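Local coordinates for glycoside hydrolase family 81 (Clostridium thermocellum, PDB 6FOP), which probably hydrolyses beta-1,3-glucans such as laminarin, as a family 81 glucanase of the bacterial cellulosome, at residues 683-688 / 711-716. Sequence-based numbering, arbitrary orientation.
Sequences TYVVYN and MAVSTG
Thr683 meets Thr715 hydroxyl to hydroxyl, OG1 to OG1 at 2.8 Å, where two antiparallel strands pair at the edge of the four-stranded C-terminal sheet; the strand of 711-715 lies at one edge of the sheet, with 683-688 next to it inside. With Thr683 CG2 anti to the backbone N, that methyl presses on Val713 CG1 at 3.4 Å, a tight carbon-carbon contact. Next, Tyr684 and Ser714 form a hydrogen-bonded pair: Tyr684 N reaches Ser714 O at 2.8 Å, almost straight at 173°, and Ser714 N returns to Tyr684 O. The same Ser714 carbonyl oxygen lies in the plane of the Tyr684 ring, at its edge, 3.4 Å from CD1. Farther out, Tyr684 OH is hydrogen-bonded to Asp700, and Lys702 NZ to both Ser714 OG and Gly716 O. Val685 returns to the face of Thr683, where, in one of two Met711 conformers, its CG1 comes within 3.9 Å of Met711 SD; Leu306 and Phe676 also pack on this valine. Val686 pairs with Ala712 through two more backbone bonds, and both side chains pack on Val706 of strand 703-706, on the face shared with Tyr684. Tyr687 CG stands anti to the backbone N (chi1 -171°), which turns the ring toward Met711, whose CB lies at the ring edge, in its plane, 3.9 Å from CD1.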
loop_
_atom_site.group_PDB
_atom_site.type_symbol
_atom_site.label_atom_id
_atom_site.label_comp_id
_atom_site.label_asym_id
_atom_site.label_seq_id
_atom_site.Cartn_x
_atom_site.Cartn_y
_atom_site.Cartn_z
ATOM N N THR A 683 10.903 27.726 -10.412
ATOM C CA THR A 683 9.941 27.670 -11.502
ATOM C C THR A 683 8.699 26.941 -10.987
ATOM O O THR A 683 8.787 25.872 -10.347
ATOM C CB THR A 683 10.508 26.997 -12.769
ATOM O OG1 THR A 683 11.625 27.756 -13.235
ATOM C CG2 THR A 683 9.464 26.932 -13.854
ATOM N N TYR A 684 7.552 27.534 -11.257
ATOM C CA TYR A 684 6.270 27.077 -10.761
ATOM C C TYR A 684 5.468 26.552 -11.939
ATOM O O TYR A 684 5.351 27.248 -12.965
ATOM C CB TYR A 684 5.552 28.258 -10.123
ATOM C CG TYR A 684 6.328 28.971 -9.044
ATOM C CD1 TYR A 684 7.282 29.919 -9.351
ATOM C CD2 TYR A 684 6.088 28.707 -7.698
ATOM C CE1 TYR A 684 7.998 30.578 -8.381
ATOM C CE2 TYR A 684 6.802 29.368 -6.708
ATOM C CZ TYR A 684 7.761 30.296 -7.053
ATOM O OH TYR A 684 8.464 30.973 -6.096
ATOM N N VAL A 685 4.926 25.351 -11.825
ATOM C CA VAL A 685 4.163 24.724 -12.891
ATOM C C VAL A 685 2.804 24.343 -12.335
ATOM O O VAL A 685 2.723 23.715 -11.271
ATOM C CB VAL A 685 4.848 23.474 -13.450
ATOM C CG1 VAL A 685 4.062 22.912 -14.630
ATOM C CG2 VAL A 685 6.306 23.799 -13.816
ATOM N N VAL A 686 1.750 24.735 -13.013
ATOM C CA VAL A 686 0.379 24.397 -12.622
ATOM C C VAL A 686 -0.358 23.799 -13.817
ATOM O O VAL A 686 -0.220 24.289 -14.943
ATOM C CB VAL A 686 -0.381 25.654 -12.179
ATOM C CG1 VAL A 686 -1.850 25.368 -11.909
ATOM C CG2 VAL A 686 0.279 26.262 -10.962
ATOM N N TYR A 687 -1.210 22.804 -13.575
ATOM C CA TYR A 687 -2.168 22.373 -14.565
ATOM C C TYR A 687 -3.562 22.659 -14.035
ATOM O O TYR A 687 -3.910 22.258 -12.914
ATOM C CB TYR A 687 -2.041 20.890 -14.952
ATOM C CG TYR A 687 -2.935 20.608 -16.140
ATOM C CD1 TYR A 687 -2.562 21.016 -17.415
ATOM C CD2 TYR A 687 -4.194 20.062 -16.000
ATOM C CE1 TYR A 687 -3.398 20.853 -18.494
ATOM C CE2 TYR A 687 -5.038 19.895 -17.097
ATOM C CZ TYR A 687 -4.627 20.290 -18.346
ATOM O OH TYR A 687 -5.450 20.146 -19.442
ATOM N N ASN A 688 -4.368 23.357 -14.822
ATOM C CA ASN A 688 -5.775 23.597 -14.510
ATOM C C ASN A 688 -6.629 22.682 -15.351
ATOM O O ASN A 688 -6.796 22.923 -16.547
ATOM C CB ASN A 688 -6.111 25.070 -14.776
ATOM C CG ASN A 688 -7.551 25.428 -14.481
ATOM O OD1 ASN A 688 -8.370 24.592 -14.056
ATOM N ND2 ASN A 688 -7.872 26.699 -14.703
ATOM N N MET A 711 -1.843 24.093 -19.044
ATOM C CA MET A 711 -0.630 24.152 -18.232
ATOM C C MET A 711 -0.042 25.550 -18.300
ATOM O O MET A 711 -0.024 26.187 -19.361
ATOM C CB MET A 711 0.432 23.136 -18.693
ATOM C CG MET A 711 1.633 22.992 -17.757
ATOM S SD MET A 711 2.632 21.487 -17.956
ATOM C CE MET A 711 1.594 20.326 -17.092
ATOM N N ALA A 712 0.436 26.036 -17.168
ATOM C CA ALA A 712 1.143 27.315 -17.091
ATOM C C ALA A 712 2.440 27.136 -16.342
ATOM O O ALA A 712 2.513 26.344 -15.393
ATOM C CB ALA A 712 0.298 28.365 -16.429
ATOM N N VAL A 713 3.469 27.871 -16.767
ATOM C CA VAL A 713 4.786 27.858 -16.171
ATOM C C VAL A 713 5.229 29.291 -15.949
ATOM O O VAL A 713 5.118 30.141 -16.862
ATOM C CB VAL A 713 5.820 27.189 -17.095
ATOM C CG1 VAL A 713 7.187 27.110 -16.432
ATOM C CG2 VAL A 713 5.350 25.782 -17.529
ATOM N N SER A 714 5.767 29.567 -14.773
ATOM C CA SER A 714 6.322 30.896 -14.466
ATOM C C SER A 714 7.593 30.725 -13.668
ATOM O O SER A 714 7.624 29.946 -12.719
ATOM C CB SER A 714 5.316 31.773 -13.736
ATOM O OG SER A 714 5.862 33.069 -13.459
ATOM N N THR A 715 8.658 31.413 -14.079
ATOM C CA THR A 715 9.945 31.373 -13.382
ATOM C C THR A 715 10.198 32.674 -12.638
ATOM O O THR A 715 10.025 33.757 -13.202
ATOM C CB THR A 715 11.081 31.129 -14.382
ATOM O OG1 THR A 715 10.884 29.848 -14.988
ATOM C CG2 THR A 715 12.441 31.132 -13.712
ATOM N N GLY A 716 10.627 32.565 -11.383
ATOM C CA GLY A 716 11.049 33.721 -10.615
ATOM C C GLY A 716 9.905 34.443 -9.953
ATOM O O GLY A 716 8.770 33.956 -9.913
#